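Local coordinates for protein catechol O-methyltransferase (Mycobacterium tuberculosis, PDB 6JCL) that catalyses the metal-dependent transfer of a methyl group from S-adenosyl-L-methionine to one hydroxyl of catechol-like compounds, working as a homodimer, at residues A[98-101]-A[102-106]; A[29-32]-A[33-37]; A[108-111]-A[112-115]; A[149-152]-A[153-157]. One frame throughout, in Å; residues are numbered along the deposited sequence.

Contact 1 of 4, residues A[98-101]-A[102-106]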
loop_
_atom_site.group_PDB
_atom_site.type_symbol
_atom_site.label_atom_id
_atom_site.label_comp_id
_atom_site.label_asym_id
_atom_site.label_seq_id
_atom_site.Cartn_x
_atom_site.Cartn_y
_atom_site.Cartn_z
ATOM N N ALA A 98 10.581 -25.273 1.715
ATOM C CA ALA A 98 10.830 -25.124 0.282
ATOM C C ALA A 98 10.102 -26.191 -0.527
ATOM O O ALA A 98 9.545 -25.898 -1.592
ATOM C CB ALA A 98 12.328 -25.187 -0.008
ATOM N N GLU A 99 10.091 -27.435 -0.039
ATOM C CA GLU A 99 9.439 -28.509 -0.793
ATOM C C GLU A 99 7.936 -28.293 -0.893
ATOM O O GLU A 99 7.343 -28.475 -1.971
ATOM C CB GLU A 99 9.750 -29.863 -0.154
ATOM C CG GLU A 99 10.066 -30.964 -1.155
ATOM C CD GLU A 99 11.006 -30.508 -2.277
ATOM O OE1 GLU A 99 10.796 -30.938 -3.430
ATOM O OE2 GLU A 99 11.957 -29.737 -2.016
ATOM N N VAL A 100 7.309 -27.900 0.214
ATOM C CA VAL A 100 5.886 -27.569 0.209
ATOM C C VAL A 100 5.610 -26.402 -0.727
ATOM O O VAL A 100 4.645 -26.427 -1.503
ATOM C CB VAL A 100 5.410 -27.276 1.644
ATOM C CG1 VAL A 100 3.986 -26.684 1.641
ATOM C CG2 VAL A 100 5.476 -28.535 2.483
ATOM N N ALA A 101 6.447 -25.355 -0.665
ATOM C CA ALA A 101 6.248 -24.179 -1.508
ATOM C C ALA A 101 6.331 -24.528 -2.989
ATOM O O ALA A 101 5.561 -24.001 -3.804
ATOM C CB ALA A 101 7.267 -23.090 -1.161
ATOM N N ARG A 102 7.270 -25.399 -3.370
ATOM C CA ARG A 102 7.383 -25.765 -4.774
ATOM C C ARG A 102 6.122 -26.469 -5.255
ATOM O O ARG A 102 5.625 -26.195 -6.356
ATOM C CB ARG A 102 8.621 -26.634 -4.975
ATOM C CG ARG A 102 9.912 -25.813 -4.920
ATOM C CD ARG A 102 11.131 -26.703 -5.061
ATOM N NE ARG A 102 12.368 -25.928 -5.040
ATOM C CZ ARG A 102 13.481 -26.331 -4.437
ATOM N NH1 ARG A 102 13.504 -27.495 -3.803
ATOM N NH2 ARG A 102 14.570 -25.574 -4.470
ATOM N N VAL A 103 5.574 -27.369 -4.435
ATOM C CA VAL A 103 4.304 -28.002 -4.794
ATOM C C VAL A 103 3.200 -26.955 -4.927
ATOM O O VAL A 103 2.385 -27.002 -5.864
ATOM C CB VAL A 103 3.937 -29.086 -3.759
ATOM C CG1 VAL A 103 2.518 -29.594 -4.001
ATOM C CG2 VAL A 103 4.933 -30.238 -3.810
ATOM N N ASN A 104 3.148 -26.002 -3.991
ATOM C CA ASN A 104 2.085 -25.003 -4.010
ATOM C C ASN A 104 2.194 -24.087 -5.227
ATOM O O ASN A 104 1.173 -23.723 -5.827
ATOM C CB ASN A 104 2.112 -24.189 -2.715
ATOM C CG ASN A 104 1.579 -24.974 -1.536
ATOM O OD1 ASN A 104 0.904 -25.992 -1.712
ATOM N ND2 ASN A 104 1.876 -24.513 -0.329
ATOM N N LEU A 105 3.422 -23.707 -5.600
ATOM C CA LEU A 105 3.634 -22.849 -6.765
ATOM C C LEU A 105 3.208 -23.554 -8.045
ATOM O O LEU A 105 2.624 -22.941 -8.950
ATOM C CB LEU A 105 5.110 -22.454 -6.851
ATOM C CG LEU A 105 5.581 -21.559 -5.712
ATOM C CD1 LEU A 105 7.097 -21.691 -5.548
ATOM C CD2 LEU A 105 5.166 -20.141 -6.013
ATOM N N GLN A 106 3.499 -24.847 -8.141
ATOM C CA GLN A 106 3.063 -25.598 -9.307
ATOM C C GLN A 106 1.538 -25.607 -9.414
ATOM O O GLN A 106 0.976 -25.311 -10.481
ATOM C CB GLN A 106 3.633 -27.013 -9.240
ATOM C CG GLN A 106 3.342 -27.830 -10.496
ATOM C CD GLN A 106 3.397 -29.321 -10.244
ATOM O OE1 GLN A 106 3.315 -29.773 -9.099
ATOM N NE2 GLN A 106 3.516 -30.097 -11.316
#
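The guanidinium of R102 meets the carboxylate of E99 at its edge, near its own plane, while the backbone oxygen of A98 lies obliquely to it. The two flat groups are far from coplanar, their planes 68° apart, and a single pair of atoms does the touching: E99 OE2 stands 3.3 Å from R102 NH1 in a salt bridge whose hydrogen bond is weak, with an N-H...O angle of only 129°. E99 reaches it because its chain bends at chi2 (44°), whereas R102 runs extended from CG to NE, back along the helix surface. On the way R102 CG passes 3.3 Å from A98 O. The stronger polar partner of R102 is elsewhere, the carbonyl of V116, to which NH2 is hydrogen-bonded. Both segments belong to helix 95-107, the connecting helix of a beta-alpha-beta unit between parallel strands 87-92 and 114-118 of the class I methyltransferase sheet, so this arginine ties the helix to the strand that follows it, the outermost of the chain's own sheet. A different side of the helix carries V100 and N104, which lie side by side and point the same way, V100 CG1 3.6 Å from N104 ND2. That amide nitrogen is hydrogen-bonded to G71 O and more weakly to A30 O of helix 25-36. On the buried side A101 touches T69, a probable S-adenosylmethionine-binding residue, and L105 CG rests 3.1 Å from A101 O. L105 N also donates to A101 O, at 2.8 Å.

Contact 2 of 4, residues A[29-32]-A[33-37]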
loop_
_atom_site.group_PDB
_atom_site.type_symbol
_atom_site.label_atom_id
_atom_site.label_comp_id
_atom_site.label_asym_id
_atom_site.label_seq_id
_atom_site.Cartn_x
_atom_site.Cartn_y
_atom_site.Cartn_z
ATOM N N ALA A 29 -5.763 -24.777 -1.960
ATOM C CA ALA A 29 -4.919 -25.964 -1.978
ATOM C C ALA A 29 -3.579 -25.700 -1.292
ATOM O O ALA A 29 -3.042 -26.585 -0.611
ATOM C CB ALA A 29 -4.709 -26.437 -3.414
ATOM N N ALA A 30 -3.018 -24.497 -1.469
ATOM C CA ALA A 30 -1.741 -24.169 -0.828
ATOM C C ALA A 30 -1.850 -24.184 0.691
ATOM O O ALA A 30 -0.930 -24.642 1.381
ATOM C CB ALA A 30 -1.238 -22.804 -1.300
ATOM N N LEU A 31 -2.949 -23.649 1.234
ATOM C CA LEU A 31 -3.144 -23.679 2.680
ATOM C C LEU A 31 -3.264 -25.114 3.172
ATOM O O LEU A 31 -2.601 -25.514 4.137
ATOM C CB LEU A 31 -4.390 -22.881 3.071
ATOM C CG LEU A 31 -4.842 -23.175 4.512
ATOM C CD1 LEU A 31 -3.814 -22.660 5.522
ATOM C CD2 LEU A 31 -6.228 -22.618 4.808
ATOM N N ALA A 32 -4.102 -25.906 2.505
ATOM C CA ALA A 32 -4.289 -27.295 2.913
ATOM C C ALA A 32 -2.977 -28.075 2.871
ATOM O O ALA A 32 -2.698 -28.877 3.771
ATOM C CB ALA A 32 -5.346 -27.965 2.034
ATOM N N ALA A 33 -2.160 -27.872 1.833
ATOM C CA ALA A 33 -0.880 -28.566 1.779
ATOM C C ALA A 33 0.058 -28.070 2.875
ATOM O O ALA A 33 0.838 -28.854 3.441
ATOM C CB ALA A 33 -0.235 -28.392 0.404
ATOM N N SER A 34 0.014 -26.769 3.168
ATOM C CA SER A 34 0.832 -26.229 4.249
ATOM C C SER A 34 0.411 -26.820 5.589
ATOM O O SER A 34 1.260 -27.236 6.390
ATOM C CB SER A 34 0.730 -24.704 4.271
ATOM O OG SER A 34 1.239 -24.138 3.069
ATOM N N ASP A 35 -0.905 -26.899 5.834
ATOM C CA ASP A 35 -1.395 -27.496 7.075
ATOM C C ASP A 35 -0.975 -28.948 7.179
ATOM O O ASP A 35 -0.530 -29.398 8.243
ATOM C CB ASP A 35 -2.919 -27.406 7.154
ATOM C CG ASP A 35 -3.408 -26.024 7.503
ATOM O OD1 ASP A 35 -2.580 -25.162 7.867
ATOM O OD2 ASP A 35 -4.635 -25.797 7.412
ATOM N N ALA A 36 -1.096 -29.696 6.077
ATOM C CA ALA A 36 -0.749 -31.109 6.095
ATOM C C ALA A 36 0.709 -31.324 6.459
ATOM O O ALA A 36 1.045 -32.338 7.089
ATOM C CB ALA A 36 -1.065 -31.750 4.740
ATOM N N ALA A 37 1.590 -30.407 6.062
ATOM C CA ALA A 37 2.997 -30.475 6.426
ATOM C C ALA A 37 3.298 -29.774 7.755
ATOM O O ALA A 37 4.466 -29.677 8.140
ATOM C CB ALA A 37 3.862 -29.888 5.307
#
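In S34 a chi1 of -63° sets OG beside its own backbone N and anti to the carbonyl carbon, which turns the hydroxyl back one helical turn onto A30 O. The hydroxyl donates to that oxygen, S34 OG to A30 O measuring 2.8 Å, and the backbone N of S34 binds the same acceptor at 2.9 Å to A30 O. The two donors arrive from opposite faces of the carbonyl plane, tilted from it by about 30° each, so one residue grips the oxygen twice. N104 of helix 95-107 packs its side chain on A33 and S34. A29 to A36 form the last turns of helix 25-36, an alanine-rich helix of the N-terminal part of the chain that lies against helix 95-107 of the Rossmann-like methyltransferase domain. L31 and D35 meet one turn apart on a more exposed side. With CG of L31 anti to the backbone N (chi1 165°), L31 CD1 comes 3.6 Å from D35 OD1 in one of two conformers of the leucine, so this approach of an apolar branch to a carboxylate is doubtful. The charge of D35 is met by R41, which makes a salt bridge to OD2 and also touches L31. Helical backbone angles end before A37, whose N is bonded to A33 O at 3.1 Å and whose carbonyl accepts from K96.

Contact 3 of 4, residues A[108-111]-A[112-115]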
loop_
_atom_site.group_PDB
_atom_site.type_symbol
_atom_site.label_atom_id
_atom_site.label_comp_id
_atom_site.label_asym_id
_atom_site.label_seq_id
_atom_site.Cartn_x
_atom_site.Cartn_y
_atom_site.Cartn_z
ATOM N N ALA A 108 -0.463 -23.499 -8.330
ATOM C CA ALA A 108 -0.918 -22.152 -8.639
ATOM C C ALA A 108 -0.573 -21.739 -10.067
ATOM O O ALA A 108 -0.912 -20.624 -10.475
ATOM C CB ALA A 108 -0.336 -21.143 -7.645
ATOM N N GLY A 109 0.097 -22.606 -10.821
ATOM C CA GLY A 109 0.371 -22.316 -12.213
ATOM C C GLY A 109 1.500 -21.338 -12.440
ATOM O O GLY A 109 1.581 -20.748 -13.524
ATOM N N VAL A 110 2.366 -21.133 -11.442
ATOM C CA VAL A 110 3.441 -20.156 -11.548
ATOM C C VAL A 110 4.814 -20.787 -11.351
ATOM O O VAL A 110 5.802 -20.065 -11.187
ATOM C CB VAL A 110 3.239 -18.988 -10.558
ATOM C CG1 VAL A 110 1.925 -18.250 -10.853
ATOM C CG2 VAL A 110 3.303 -19.502 -9.100
ATOM N N ALA A 111 4.908 -22.123 -11.384
ATOM C CA ALA A 111 6.186 -22.771 -11.093
ATOM C C ALA A 111 7.282 -22.342 -12.063
ATOM O O ALA A 111 8.448 -22.249 -11.671
ATOM C CB ALA A 111 6.036 -24.292 -11.127
ATOM N N ASP A 112 6.929 -22.057 -13.319
ATOM C CA ASP A 112 7.917 -21.672 -14.324
ATOM C C ASP A 112 8.376 -20.223 -14.195
ATOM O O ASP A 112 9.280 -19.811 -14.930
ATOM C CB ASP A 112 7.366 -21.905 -15.732
ATOM C CG ASP A 112 6.180 -21.022 -16.048
ATOM O OD1 ASP A 112 5.505 -20.574 -15.096
ATOM O OD2 ASP A 112 5.907 -20.791 -17.245
ATOM N N ARG A 113 7.773 -19.443 -13.300
ATOM C CA ARG A 113 8.202 -18.080 -13.020
ATOM C C ARG A 113 8.977 -17.937 -11.714
ATOM O O ARG A 113 9.414 -16.824 -11.400
ATOM C CB ARG A 113 7.004 -17.129 -12.930
ATOM C CG ARG A 113 5.918 -17.361 -13.921
ATOM C CD ARG A 113 4.697 -16.563 -13.505
ATOM N NE ARG A 113 3.576 -16.867 -14.371
ATOM C CZ ARG A 113 2.423 -16.220 -14.344
ATOM N NH1 ARG A 113 2.250 -15.229 -13.490
ATOM N NH2 ARG A 113 1.452 -16.564 -15.184
ATOM N N VAL A 114 9.092 -18.993 -10.911
ATOM C CA VAL A 114 9.578 -18.868 -9.538
ATOM C C VAL A 114 10.707 -19.860 -9.306
ATOM O O VAL A 114 10.587 -21.041 -9.655
ATOM C CB VAL A 114 8.452 -19.100 -8.507
ATOM C CG1 VAL A 114 8.983 -18.922 -7.074
ATOM C CG2 VAL A 114 7.278 -18.191 -8.789
ATOM N N GLU A 115 11.809 -19.375 -8.739
ATOM C CA GLU A 115 12.883 -20.224 -8.241
ATOM C C GLU A 115 12.923 -20.095 -6.727
ATOM O O GLU A 115 13.080 -18.987 -6.202
ATOM C CB GLU A 115 14.232 -19.826 -8.849
ATOM C CG GLU A 115 15.368 -20.752 -8.483
ATOM C CD GLU A 115 16.700 -20.285 -9.041
ATOM O OE1 GLU A 115 16.830 -19.077 -9.341
ATOM O OE2 GLU A 115 17.613 -21.125 -9.196
HETATM O O HOH W 1 10.676 -23.076 -11.151
#
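V110 and R113 meet in the turn that joins helix 95-107 to strand 114-118 in a beta-alpha-beta unit of the methyltransferase sheet. The helix ends in a Schellman motif at G109, whose phi is positive (77°). Beyond it, V110 lays CG1 over one face of the R113 guanidinium, 3.9 Å above the plane and displaced toward the rim, with R113 NH1 4.0 Å from V110 CG1. The arginine chain is extended from CG to NE and crosses the valine at a slant, its CD near V110 CB. NH1 is held by the carbonyl of A79 in helix 73-82, which probably helps to fix the plane that V110 covers. The other branch, V110 CG2, meets V114 CG2 at 4.2 Å, and both valines also touch L105 and A79, extending the apolar layer between the helices and the sheet. The turn is closed by R113 N, which binds V110 O at 3.0 Å from above the carbonyl plane, 54° out of it. A weaker bond joins V114 N to A111 O at 3.4 Å. V114 CG2 lies 3.4 Å from V110 O.

Contact 4 of 4, residues A[149-152]-A[153-157]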
loop_
_atom_site.group_PDB
_atom_site.type_symbol
_atom_site.label_atom_id
_atom_site.label_comp_id
_atom_site.label_asym_id
_atom_site.label_seq_id
_atom_site.Cartn_x
_atom_site.Cartn_y
_atom_site.Cartn_z
ATOM N N ILE A 149 17.763 -5.623 4.075
ATOM C CA ILE A 149 17.486 -4.341 3.428
ATOM C C ILE A 149 18.747 -3.812 2.747
ATOM O O ILE A 149 18.696 -3.320 1.612
ATOM C CB ILE A 149 16.917 -3.330 4.444
ATOM C CG1 ILE A 149 15.515 -3.743 4.878
ATOM C CG2 ILE A 149 16.901 -1.902 3.841
ATOM C CD1 ILE A 149 15.106 -3.102 6.210
ATOM N N GLN A 150 19.904 -3.941 3.409
ATOM C CA GLN A 150 21.160 -3.539 2.777
ATOM C C GLN A 150 21.419 -4.341 1.501
ATOM O O GLN A 150 21.827 -3.775 0.478
ATOM C CB GLN A 150 22.309 -3.685 3.777
ATOM C CG GLN A 150 22.278 -2.597 4.856
ATOM C CD GLN A 150 23.195 -2.877 6.040
ATOM O OE1 GLN A 150 23.490 -4.030 6.366
ATOM N NE2 GLN A 150 23.652 -1.814 6.690
ATOM N N TRP A 151 21.158 -5.654 1.530
ATOM C CA TRP A 151 21.298 -6.459 0.317
ATOM C C TRP A 151 20.283 -6.032 -0.735
ATOM O O TRP A 151 20.604 -5.992 -1.930
ATOM C CB TRP A 151 21.128 -7.953 0.635
ATOM C CG TRP A 151 22.435 -8.631 0.931
ATOM C CD1 TRP A 151 22.859 -9.111 2.139
ATOM C CD2 TRP A 151 23.500 -8.870 0.008
ATOM N NE1 TRP A 151 24.121 -9.636 2.021
ATOM C CE2 TRP A 151 24.538 -9.504 0.722
ATOM C CE3 TRP A 151 23.675 -8.620 -1.354
ATOM C CZ2 TRP A 151 25.731 -9.893 0.119
ATOM C CZ3 TRP A 151 24.866 -8.998 -1.952
ATOM C CH2 TRP A 151 25.879 -9.630 -1.214
ATOM N N ALA A 152 19.052 -5.727 -0.309
ATOM C CA ALA A 152 18.018 -5.302 -1.258
ATOM C C ALA A 152 18.450 -4.055 -2.012
ATOM O O ALA A 152 18.287 -3.964 -3.231
ATOM C CB ALA A 152 16.693 -5.067 -0.523
ATOM N N ILE A 153 18.998 -3.075 -1.301
ATOM C CA ILE A 153 19.490 -1.868 -1.958
ATOM C C ILE A 153 20.575 -2.210 -2.965
ATOM O O ILE A 153 20.567 -1.711 -4.097
ATOM C CB ILE A 153 19.985 -0.871 -0.898
ATOM C CG1 ILE A 153 18.794 -0.379 -0.066
ATOM C CG2 ILE A 153 20.784 0.272 -1.539
ATOM C CD1 ILE A 153 19.216 0.417 1.149
ATOM N N ARG A 154 21.513 -3.084 -2.583
ATOM C CA ARG A 154 22.591 -3.447 -3.499
ATOM C C ARG A 154 22.064 -4.166 -4.739
ATOM O O ARG A 154 22.581 -3.967 -5.846
ATOM C CB ARG A 154 23.629 -4.303 -2.764
ATOM C CG ARG A 154 24.696 -4.886 -3.683
ATOM C CD ARG A 154 25.781 -5.612 -2.898
ATOM N NE ARG A 154 26.921 -5.952 -3.747
ATOM C CZ ARG A 154 28.076 -6.427 -3.290
ATOM N NH1 ARG A 154 28.243 -6.623 -1.989
ATOM N NH2 ARG A 154 29.062 -6.711 -4.133
ATOM N N LEU A 155 21.029 -4.986 -4.590
ATOM C CA LEU A 155 20.568 -5.838 -5.683
ATOM C C LEU A 155 19.383 -5.255 -6.450
ATOM O O LEU A 155 18.917 -5.875 -7.410
ATOM C CB LEU A 155 20.194 -7.226 -5.147
ATOM C CG LEU A 155 21.303 -8.048 -4.475
ATOM C CD1 LEU A 155 20.766 -9.379 -3.970
ATOM C CD2 LEU A 155 22.468 -8.275 -5.419
ATOM N N ALA A 156 18.889 -4.083 -6.067
ATOM C CA ALA A 156 17.697 -3.510 -6.678
ATOM C C ALA A 156 18.064 -2.442 -7.700
ATOM O O ALA A 156 19.152 -1.866 -7.669
ATOM C CB ALA A 156 16.791 -2.890 -5.619
ATOM N N ARG A 157 17.130 -2.185 -8.617
ATOM C CA ARG A 157 17.313 -1.041 -9.493
ATOM C C ARG A 157 16.948 0.225 -8.729
ATOM O O ARG A 157 16.266 0.185 -7.701
ATOM C CB ARG A 157 16.440 -1.154 -10.744
ATOM C CG ARG A 157 14.943 -1.091 -10.423
ATOM C CD ARG A 157 14.147 -0.750 -11.694
ATOM N NE ARG A 157 12.719 -0.991 -11.506
ATOM C CZ ARG A 157 11.869 -0.116 -10.976
ATOM N NH1 ARG A 157 12.284 1.082 -10.579
ATOM N NH2 ARG A 157 10.592 -0.439 -10.854
#
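W151 and L155 are joined through the backbone where helix 145-155 runs out: L155 N binds W151 O at 2.9 Å, nearly along the C=O axis, and makes a weak second bond to A152 O at 3.2 Å. Earlier in the helix the bonds I153 N to I149 O and R154 N to Q150 O are regular. A156 is the first residue to leave helical angles, its psi swinging to 158° as the chain enters short strand 156-157. Among the side chains, W151 and R154 run side by side in the same direction, with indole and guanidinium planes only 8° apart. R154 approaches the ring obliquely, R154 CD lying 3.6 Å from W151 CZ3 and R154 NH1 3.9 Å from W151 CH2. R154 achieves this with CG anti to the backbone N (chi1 172°) and an extended chain. This helix packs against the sheet of the Rossmann-like methyltransferase fold, where A152 touches strands 133-138 and 160-165. L155 comes to the edge of the indole, near its plane, L155 CG lying 4.0 Å from W151 CE3, and L125 contacts both residues. On the inner side I149 CG2 meets I153 CD1 at 4.2 Å; I149 reaches on to helix 180-194, and both isoleucines touch strand 160-165. At the helix end and beyond, backbone bonds join L155 and R157 to F133, and the R157 side chain forms a salt bridge with D134.

From the N terminus, contact 2 (29-37) comes first, then contact 1 (98-106), contact 3 (108-115) and contact 4 (149-157). Each is local to one continuous run: contacts 1 and 2 within a helix, contact 4 at a helix end, contact 3 in the turn before a strand. None closes a long loop, and they follow in series without nesting or crossing. N104 and V100 of contact 1 meet the last turns of helix 25-36 and A37 just beyond. Contact 3 follows contact 1 after one residue: L105 packs on V114 of strand 114-118, while V110 N probably bonds back to L105 O. Contact 4 stands apart, about 25 Å from contact 2 between nearest atoms, across the chain's centre.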